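Local structure of stage II sporulation E family protein (Thermanaerovibrio acidaminovorans, 3RNR) at residues Tyr12-Asp17 with Ala72-Ala77; Trp88-Asp93 with Arg106-His111; Arg95-Lys100 with Leu161-Gly166. The protein has not been characterised functionally but, as a PP2C-family member related to the sporulation phosphatase SpoIIE, probably removes phosphate from serine or threonine residues of proteins. One frame throughout, in Å; residues are numbered along the deposited sequence.

Interaction 1 (Tyr12-Asp17 with Ala72-Ala77); sequences YCVVVD and ATMAVA
Six backbone hydrogen bonds join 12-17 to 72-77, two for each of the pairs C13 with A77, V15 with A75 and D17 with T73. They are short and fairly straight: C13 N reaches A77 O at 2.9 Å and V15 N reaches A75 O at 3.0 Å. In the non-hydrogen-bonded pairs, V14 with V76 and V16 with M74, the chains come closer and CA-H groups lean on carbonyls; V14 CA lies 3.4 Å from A75 O.

These are central, antiparallel strands of one sheet of the PP2C sandwich, so the two faces have different neighbours. Y12, M74 and V76 pack on helix 25-41, M74 and V76 also on helix 46-63, and V14 and V16 point to the same face. On the other, C13 and V15 pack on V162, C13 and A77 on V160, and A75 on C94; the small C13, A75 and A77 suit close packing, beside the compact, branched V15.

The apolar contacts follow this division. Selenomethionine M74 starts between its backbone N and carbonyl carbon (chi1 67°) and bends at chi3, bringing CE across to V14 CG2 at 3.9 Å; its CB lies beside V16 CG2. On the other face C13 SG touches A77 CB at 3.9 Å, and V15 CG2 meets A75 CB at 4.0 Å.

The polar side chains sit at the far end. T73 OG1 bonds to Y168 OH. D17, the first residue of the DGMGG sequence whose aspartate binds metal in related PP2C phosphatases, turns its carboxylate away to S164, R169 and a glycerol.

Interaction 2 (Trp88-Asp93 with Arg106-His111); sequences WASVGD and RLSLDH
The indole of W88 has L107 CB over one face, 3.4 Å above the ring plane and displaced to the rim. L107 CD1 meets the pyrrole part obliquely, 3.4 Å from W88 NE1, while the far end of the six-membered ring comes to S108, with W88 CZ3 3.5 Å from S108 CB. With its CG between backbone N and carbonyl carbon (chi1 56°), W88 extends across to the loop 106-111, and its large flat surface suits the leucine and the small serine alike.

The imidazole of H111 has L109 O distantly over one face, 4.2 Å above the plane, and is met at its edge by S90 O, V91 CA and G92 N. G92 N donates to H111 ND1 at 2.9 Å, only 1° out of the ring plane, and H111 N returns a bond to G92 O, approaching from above the carbonyl plane. Glycine suits this turn after strand 85-91, because at phi 91° a CB would press on the carbonyl of V91.

Two waters fill in the polar links. One lies within bonding distance of S90 OG, G92 O and L109 O; the other donates to D93 O at 2.6 Å and to D110 OD1 at 2.7 Å. D110 OD1 also takes a salt bridge from R106 NH2 at 2.8 Å, bracing the loop, while S108 OG is held by V96 N.

Since ND1 accepts a hydrogen bond from the G92 amide, it should be unprotonated, and a neutral H111 would probably carry its hydrogen on NE2. That in-plane bond restrains the ring's rotation, while H111 N to G92 O fixes the backbone.

Interaction 3 (Arg95-Lys100 with Leu161-Gly166); sequences RVYLFK and LVVSDG
D165 OD2 is gripped by two donors, R95 NH2 at 2.9 Å and the backbone N of Q201. R95 NH1 takes the other carboxylate oxygen, D165 OD1, on its syn side at 2.8 Å, making a two-pronged, end-on salt bridge. The fit is not flat: guanidinium and carboxylate planes are 39° apart, and OD2 is approached from above its carboxylate plane. R95 NE uses the remaining edge, donating to Y97 OH at 2.9 Å almost in the guanidinium plane, while NH2 also reaches P199 O. An arginine suits this array, since its three nitrogens can serve different acceptors; the bend at chi3 (-61°) brings the group beside V163, with V163 CG1 meeting it obliquely, 3.9 Å from R95 NH2.

The chains beneath are neighbouring antiparallel strands, 95-100 and 159-164, of the second sheet of the PP2C sandwich. R95 pairs with V163 and Y97 with L161 by two backbone bonds each, among them Y97 N to L161 O at 2.8 Å. D165 and G166 follow directly, in an SDG sequence that supplies a metal ligand in PP2C relatives; here the D165 carboxylate is held by R95 and Q201.

Between these pairs V96 and V162 point the same way, side by side, with V96 CG2 4.1 Å from V162 CG1; their branched, apolar side chains face the first sheet, V96 meeting W88 and S90, V162 meeting C13 and V15. On the reverse face the Y97 ring lies obliquely against V163, its CE2 3.8 Å from V163 CG2.

Overall arrangement
From the N terminus, interaction 1 closes first: the chain leaves strand 10-18, forms helices 25-41 and 46-63, and returns as strand 72-80. The next strand, 85-91, joins the same sheet and starts interaction 2, whose short loop contains strands 95-100 and 103-106. Interaction 3 opens within that loop, at 95-100, and closes only at 161-166, so interactions 2 and 3 cross, while interaction 1 precedes both. The two sheets are tied where 12-17 lies against 161-166, and again where loop 106-111, fixed to the second sheet by bonds to V96, meets 88-93. M74 and V76 pair with V91 and A89, linking interaction 1 to interaction 2 within the first sheet.

Interaction 1 (Tyr12-Asp17 with Ala72-Ala77)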
loop_
_atom_site.group_PDB
_atom_site.type_symbol
_atom_site.label_atom_id
_atom_site.label_comp_id
_atom_site.label_asym_id
_atom_site.label_seq_id
_atom_site.Cartn_x
_atom_site.Cartn_y
_atom_site.Cartn_z
ATOM N N TYR B 12 1.912 -5.970 5.552
ATOM C CA TYR B 12 3.150 -5.911 4.774
ATOM C C TYR B 12 3.575 -4.483 4.521
ATOM O O TYR B 12 2.772 -3.554 4.643
ATOM C CB TYR B 12 2.972 -6.633 3.433
ATOM C CG TYR B 12 1.911 -6.006 2.549
ATOM C CD1 TYR B 12 2.193 -4.883 1.772
ATOM C CD2 TYR B 12 0.628 -6.520 2.510
ATOM C CE1 TYR B 12 1.216 -4.309 0.963
ATOM C CE2 TYR B 12 -0.347 -5.957 1.709
ATOM C CZ TYR B 12 -0.051 -4.850 0.951
ATOM O OH TYR B 12 -1.035 -4.297 0.165
ATOM N N CYS B 13 4.838 -4.321 4.141
ATOM C CA CYS B 13 5.374 -3.014 3.782
ATOM C C CYS B 13 6.352 -3.187 2.633
ATOM O O CYS B 13 7.009 -4.222 2.513
ATOM C CB CYS B 13 6.082 -2.368 4.973
ATOM S SG CYS B 13 7.408 -3.372 5.755
ATOM N N VAL B 14 6.430 -2.184 1.770
ATOM C CA VAL B 14 7.339 -2.260 0.645
ATOM C C VAL B 14 7.823 -0.861 0.272
ATOM O O VAL B 14 7.078 0.112 0.399
ATOM C CB VAL B 14 6.677 -2.986 -0.567
ATOM C CG1 VAL B 14 5.308 -2.434 -0.852
ATOM C CG2 VAL B 14 7.569 -2.890 -1.817
ATOM N N VAL B 15 9.081 -0.770 -0.146
ATOM C CA VAL B 15 9.598 0.427 -0.780
ATOM C C VAL B 15 10.213 0.022 -2.101
ATOM O O VAL B 15 10.839 -1.040 -2.205
ATOM C CB VAL B 15 10.665 1.153 0.093
ATOM C CG1 VAL B 15 10.015 1.756 1.352
ATOM C CG2 VAL B 15 11.825 0.190 0.476
ATOM N N VAL B 16 10.042 0.871 -3.107
ATOM C CA VAL B 16 10.584 0.622 -4.438
ATOM C C VAL B 16 11.155 1.920 -4.995
ATOM O O VAL B 16 10.519 2.962 -4.885
ATOM C CB VAL B 16 9.476 0.162 -5.415
ATOM C CG1 VAL B 16 10.073 -0.095 -6.785
ATOM C CG2 VAL B 16 8.788 -1.117 -4.910
ATOM N N ASP B 17 12.343 1.872 -5.586
ATOM C CA ASP B 17 12.837 3.055 -6.302
ATOM C C ASP B 17 13.457 2.759 -7.653
ATOM O O ASP B 17 14.246 1.826 -7.793
ATOM C CB ASP B 17 13.793 3.869 -5.435
ATOM C CG ASP B 17 13.110 5.075 -4.813
ATOM O OD1 ASP B 17 13.018 5.141 -3.569
ATOM O OD2 ASP B 17 12.656 5.935 -5.585
ATOM N N ALA B 72 14.747 -1.243 -11.029
ATOM C CA ALA B 72 14.403 -0.636 -9.755
ATOM C C ALA B 72 15.052 -1.446 -8.650
ATOM O O ALA B 72 15.459 -2.580 -8.875
ATOM C CB ALA B 72 12.873 -0.614 -9.579
ATOM N N THR B 73 15.142 -0.872 -7.456
ATOM C CA THR B 73 15.600 -1.622 -6.285
ATOM C C THR B 73 14.408 -1.637 -5.345
ATOM O O THR B 73 13.512 -0.799 -5.473
ATOM C CB THR B 73 16.784 -0.938 -5.583
ATOM O OG1 THR B 73 16.421 0.409 -5.249
ATOM C CG2 THR B 73 17.987 -0.897 -6.519
HETATM N N MSE B 74 14.350 -2.605 -4.441
HETATM C CA MSE B 74 13.196 -2.660 -3.546
HETATM C C MSE B 74 13.510 -3.436 -2.276
HETATM O O MSE B 74 14.451 -4.222 -2.241
HETATM C CB MSE B 74 12.015 -3.309 -4.277
HETATM C CG MSE B 74 12.224 -4.786 -4.590
HETATM SE SE MSE B 74 10.712 -5.559 -5.535
HETATM C CE MSE B 74 9.392 -5.442 -4.109
ATOM N N ALA B 75 12.715 -3.211 -1.236
ATOM C CA ALA B 75 12.776 -4.045 -0.052
ATOM C C ALA B 75 11.342 -4.264 0.402
ATOM O O ALA B 75 10.517 -3.355 0.314
ATOM C CB ALA B 75 13.596 -3.370 1.048
ATOM N N VAL B 76 11.053 -5.464 0.885
ATOM C CA VAL B 76 9.683 -5.818 1.250
ATOM C C VAL B 76 9.678 -6.719 2.486
ATOM O O VAL B 76 10.590 -7.534 2.683
ATOM C CB VAL B 76 8.963 -6.490 0.058
ATOM C CG1 VAL B 76 9.835 -7.568 -0.548
ATOM C CG2 VAL B 76 7.623 -7.059 0.492
ATOM N N ALA B 77 8.668 -6.567 3.331
ATOM C CA ALA B 77 8.559 -7.426 4.495
ATOM C C ALA B 77 7.084 -7.674 4.798
ATOM O O ALA B 77 6.216 -6.903 4.386
ATOM C CB ALA B 77 9.275 -6.800 5.685
#

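Interaction 2 (Trp88-Asp93 with Arg106-His111)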
loop_
_atom_site.group_PDB
_atom_site.type_symbol
_atom_site.label_atom_id
_atom_site.label_comp_id
_atom_site.label_asym_id
_atom_site.label_seq_id
_atom_site.Cartn_x
_atom_site.Cartn_y
_atom_site.Cartn_z
ATOM N N TRP B 88 11.077 -11.292 5.035
ATOM C CA TRP B 88 11.474 -10.099 4.289
ATOM C C TRP B 88 12.319 -10.478 3.081
ATOM O O TRP B 88 12.839 -11.603 2.992
ATOM C CB TRP B 88 12.230 -9.102 5.187
ATOM C CG TRP B 88 13.441 -9.713 5.858
ATOM C CD1 TRP B 88 13.491 -10.277 7.102
ATOM C CD2 TRP B 88 14.765 -9.820 5.313
ATOM N NE1 TRP B 88 14.763 -10.744 7.358
ATOM C CE2 TRP B 88 15.559 -10.485 6.271
ATOM C CE3 TRP B 88 15.348 -9.442 4.092
ATOM C CZ2 TRP B 88 16.915 -10.761 6.063
ATOM C CZ3 TRP B 88 16.696 -9.725 3.878
ATOM C CH2 TRP B 88 17.464 -10.380 4.860
ATOM N N ALA B 89 12.429 -9.553 2.132
ATOM C CA ALA B 89 13.304 -9.760 0.985
ATOM C C ALA B 89 13.725 -8.413 0.420
ATOM O O ALA B 89 12.997 -7.420 0.553
ATOM C CB ALA B 89 12.616 -10.609 -0.072
ATOM N N SER B 90 14.897 -8.366 -0.205
ATOM C CA SER B 90 15.339 -7.108 -0.801
ATOM C C SER B 90 16.283 -7.348 -1.959
ATOM O O SER B 90 16.950 -8.382 -2.033
ATOM C CB SER B 90 15.967 -6.185 0.252
ATOM O OG SER B 90 17.225 -6.654 0.680
ATOM N N VAL B 91 16.308 -6.401 -2.886
ATOM C CA VAL B 91 17.196 -6.492 -4.031
ATOM C C VAL B 91 17.773 -5.114 -4.289
ATOM O O VAL B 91 17.026 -4.134 -4.454
ATOM C CB VAL B 91 16.449 -6.983 -5.294
ATOM C CG1 VAL B 91 17.374 -6.969 -6.507
ATOM C CG2 VAL B 91 15.879 -8.402 -5.085
ATOM N N GLY B 92 19.087 -5.033 -4.406
ATOM C CA GLY B 92 19.726 -3.736 -4.539
ATOM C C GLY B 92 20.141 -3.102 -3.225
ATOM O O GLY B 92 20.708 -3.765 -2.351
ATOM N N ASP B 93 20.040 -1.782 -3.166
ATOM C CA ASP B 93 20.506 -1.020 -2.007
ATOM C C ASP B 93 19.418 -0.600 -1.013
ATOM O O ASP B 93 19.697 0.187 -0.113
ATOM C CB ASP B 93 21.336 0.186 -2.446
ATOM C CG ASP B 93 20.526 1.164 -3.249
ATOM O OD1 ASP B 93 19.447 0.760 -3.711
ATOM O OD2 ASP B 93 20.948 2.327 -3.409
ATOM N N ARG B 106 19.964 -4.127 11.486
ATOM C CA ARG B 106 20.010 -4.410 10.055
ATOM C C ARG B 106 19.861 -5.907 9.826
ATOM O O ARG B 106 20.548 -6.710 10.477
ATOM C CB ARG B 106 21.349 -3.930 9.489
ATOM C CG ARG B 106 21.578 -4.272 8.032
ATOM C CD ARG B 106 21.064 -3.193 7.129
ATOM N NE ARG B 106 21.284 -3.486 5.712
ATOM C CZ ARG B 106 22.249 -2.947 4.965
ATOM N NH1 ARG B 106 23.103 -2.079 5.492
ATOM N NH2 ARG B 106 22.346 -3.270 3.683
ATOM N N LEU B 107 18.850 -6.284 9.044
ATOM C CA LEU B 107 18.686 -7.653 8.531
ATOM C C LEU B 107 19.358 -8.020 7.212
ATOM O O LEU B 107 19.859 -9.134 7.040
ATOM C CB LEU B 107 17.209 -8.078 8.524
ATOM C CG LEU B 107 16.486 -7.860 9.856
ATOM C CD1 LEU B 107 15.017 -8.274 9.734
ATOM C CD2 LEU B 107 17.173 -8.585 11.016
ATOM N N SER B 108 19.281 -7.109 6.247
ATOM C CA SER B 108 19.550 -7.500 4.873
ATOM C C SER B 108 20.944 -7.110 4.411
ATOM O O SER B 108 21.641 -6.346 5.081
ATOM C CB SER B 108 18.543 -6.776 3.973
ATOM O OG SER B 108 18.616 -5.370 4.215
ATOM N N LEU B 109 21.309 -7.590 3.226
ATOM C CA LEU B 109 22.600 -7.293 2.628
ATOM C C LEU B 109 22.350 -6.438 1.401
ATOM O O LEU B 109 21.355 -6.635 0.706
ATOM C CB LEU B 109 23.297 -8.583 2.193
ATOM C CG LEU B 109 24.801 -8.455 1.944
ATOM C CD1 LEU B 109 25.532 -8.316 3.267
ATOM C CD2 LEU B 109 25.324 -9.649 1.170
ATOM N N ASP B 110 23.243 -5.487 1.153
ATOM C CA ASP B 110 23.221 -4.688 -0.074
ATOM C C ASP B 110 23.731 -5.524 -1.239
ATOM O O ASP B 110 24.643 -6.324 -1.060
ATOM C CB ASP B 110 24.190 -3.509 0.049
ATOM C CG ASP B 110 23.662 -2.408 0.926
ATOM O OD1 ASP B 110 22.427 -2.258 1.022
ATOM O OD2 ASP B 110 24.491 -1.685 1.506
ATOM N N HIS B 111 23.190 -5.322 -2.439
ATOM C CA HIS B 111 23.859 -5.889 -3.596
ATOM C C HIS B 111 24.612 -4.800 -4.337
ATOM O O HIS B 111 24.043 -4.071 -5.141
ATOM C CB HIS B 111 22.830 -6.535 -4.518
ATOM C CG HIS B 111 21.990 -7.560 -3.818
ATOM N ND1 HIS B 111 20.649 -7.381 -3.581
ATOM C CD2 HIS B 111 22.327 -8.741 -3.247
ATOM C CE1 HIS B 111 20.180 -8.427 -2.915
ATOM N NE2 HIS B 111 21.178 -9.262 -2.697
HETATM O O HOH W 1 19.303 -5.745 -0.785
HETATM O O HOH W 2 21.977 0.411 1.152
#

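Interaction 3 (Arg95-Lys100 with Leu161-Gly166)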
loop_
_atom_site.group_PDB
_atom_site.type_symbol
_atom_site.label_atom_id
_atom_site.label_comp_id
_atom_site.label_asym_id
_atom_site.label_seq_id
_atom_site.Cartn_x
_atom_site.Cartn_y
_atom_site.Cartn_z
ATOM N N ARG B 95 17.018 -1.302 2.198
ATOM C CA ARG B 95 17.452 -2.009 3.403
ATOM C C ARG B 95 16.290 -2.451 4.277
ATOM O O ARG B 95 15.239 -1.812 4.303
ATOM C CB ARG B 95 18.432 -1.144 4.213
ATOM C CG ARG B 95 19.684 -0.755 3.421
ATOM C CD ARG B 95 20.715 -0.004 4.254
ATOM N NE ARG B 95 20.252 1.266 4.826
ATOM C CZ ARG B 95 20.081 2.393 4.142
ATOM N NH1 ARG B 95 20.270 2.425 2.827
ATOM N NH2 ARG B 95 19.694 3.490 4.772
ATOM N N VAL B 96 16.495 -3.554 4.994
ATOM C CA VAL B 96 15.505 -4.072 5.934
ATOM C C VAL B 96 16.058 -4.063 7.360
ATOM O O VAL B 96 17.141 -4.594 7.606
ATOM C CB VAL B 96 15.103 -5.514 5.586
ATOM C CG1 VAL B 96 13.944 -5.977 6.502
ATOM C CG2 VAL B 96 14.714 -5.619 4.098
ATOM N N TYR B 97 15.307 -3.472 8.289
ATOM C CA TYR B 97 15.671 -3.420 9.707
ATOM C C TYR B 97 14.610 -4.067 10.592
ATOM O O TYR B 97 13.415 -3.865 10.389
ATOM C CB TYR B 97 15.835 -1.963 10.164
ATOM C CG TYR B 97 16.997 -1.275 9.492
ATOM C CD1 TYR B 97 18.259 -1.266 10.084
ATOM C CD2 TYR B 97 16.844 -0.667 8.257
ATOM C CE1 TYR B 97 19.348 -0.647 9.459
ATOM C CE2 TYR B 97 17.919 -0.050 7.623
ATOM C CZ TYR B 97 19.168 -0.050 8.226
ATOM O OH TYR B 97 20.225 0.565 7.592
ATOM N N LEU B 98 15.060 -4.818 11.595
ATOM C CA LEU B 98 14.184 -5.302 12.647
ATOM C C LEU B 98 13.999 -4.213 13.702
ATOM O O LEU B 98 14.983 -3.627 14.160
ATOM C CB LEU B 98 14.821 -6.526 13.313
ATOM C CG LEU B 98 14.046 -7.130 14.482
ATOM C CD1 LEU B 98 12.754 -7.756 13.969
ATOM C CD2 LEU B 98 14.914 -8.178 15.208
ATOM N N PHE B 99 12.759 -3.950 14.114
ATOM C CA PHE B 99 12.557 -3.056 15.249
ATOM C C PHE B 99 12.226 -3.897 16.473
ATOM O O PHE B 99 11.149 -4.492 16.574
ATOM C CB PHE B 99 11.452 -2.029 14.999
ATOM C CG PHE B 99 11.197 -1.128 16.181
ATOM C CD1 PHE B 99 12.197 -0.288 16.658
ATOM C CD2 PHE B 99 9.963 -1.127 16.826
ATOM C CE1 PHE B 99 11.974 0.540 17.757
ATOM C CE2 PHE B 99 9.732 -0.294 17.923
ATOM C CZ PHE B 99 10.738 0.534 18.388
ATOM N N LYS B 100 13.185 -3.968 17.386
ATOM C CA LYS B 100 13.058 -4.795 18.576
ATOM C C LYS B 100 13.944 -4.228 19.675
ATOM O O LYS B 100 14.998 -3.644 19.390
ATOM C CB LYS B 100 13.442 -6.233 18.240
ATOM C CG LYS B 100 13.508 -7.154 19.423
ATOM C CD LYS B 100 13.650 -8.579 18.972
ATOM C CE LYS B 100 13.654 -9.529 20.173
ATOM N NZ LYS B 100 13.663 -10.947 19.719
ATOM N N LEU B 161 11.119 -2.359 9.470
ATOM C CA LEU B 161 11.201 -1.120 8.709
ATOM C C LEU B 161 11.983 -1.373 7.427
ATOM O O LEU B 161 13.061 -1.971 7.469
ATOM C CB LEU B 161 11.883 -0.033 9.544
ATOM C CG LEU B 161 12.220 1.281 8.828
ATOM C CD1 LEU B 161 11.005 2.152 8.805
ATOM C CD2 LEU B 161 13.362 1.995 9.523
ATOM N N VAL B 162 11.422 -0.956 6.295
ATOM C CA VAL B 162 12.139 -0.991 5.032
ATOM C C VAL B 162 12.443 0.442 4.555
ATOM O O VAL B 162 11.635 1.359 4.744
ATOM C CB VAL B 162 11.407 -1.826 3.953
ATOM C CG1 VAL B 162 11.338 -3.317 4.371
ATOM C CG2 VAL B 162 9.998 -1.287 3.699
ATOM N N VAL B 163 13.603 0.615 3.932
ATOM C CA VAL B 163 14.159 1.939 3.648
ATOM C C VAL B 163 14.726 2.004 2.241
ATOM O O VAL B 163 15.478 1.110 1.857
ATOM C CB VAL B 163 15.367 2.211 4.557
ATOM C CG1 VAL B 163 15.826 3.653 4.407
ATOM C CG2 VAL B 163 15.039 1.900 5.985
ATOM N N SER B 164 14.353 3.033 1.475
ATOM C CA SER B 164 15.034 3.363 0.218
ATOM C C SER B 164 15.553 4.786 0.303
ATOM O O SER B 164 14.782 5.737 0.435
ATOM C CB SER B 164 14.049 3.257 -0.943
ATOM O OG SER B 164 14.623 3.731 -2.146
ATOM N N ASP B 165 16.860 4.903 0.443
ATOM C CA ASP B 165 17.607 6.158 0.379
ATOM C C ASP B 165 18.599 6.505 -0.736
ATOM O O ASP B 165 19.451 7.359 -0.495
ATOM C CB ASP B 165 18.035 6.651 1.766
ATOM C CG ASP B 165 19.058 5.781 2.381
ATOM O OD1 ASP B 165 19.502 4.841 1.688
ATOM O OD2 ASP B 165 19.428 6.057 3.538
ATOM N N GLY B 166 18.692 5.700 -1.793
ATOM C CA GLY B 166 19.779 5.848 -2.759
ATOM C C GLY B 166 19.905 7.241 -3.359
ATOM O O GLY B 166 18.921 7.947 -3.526
#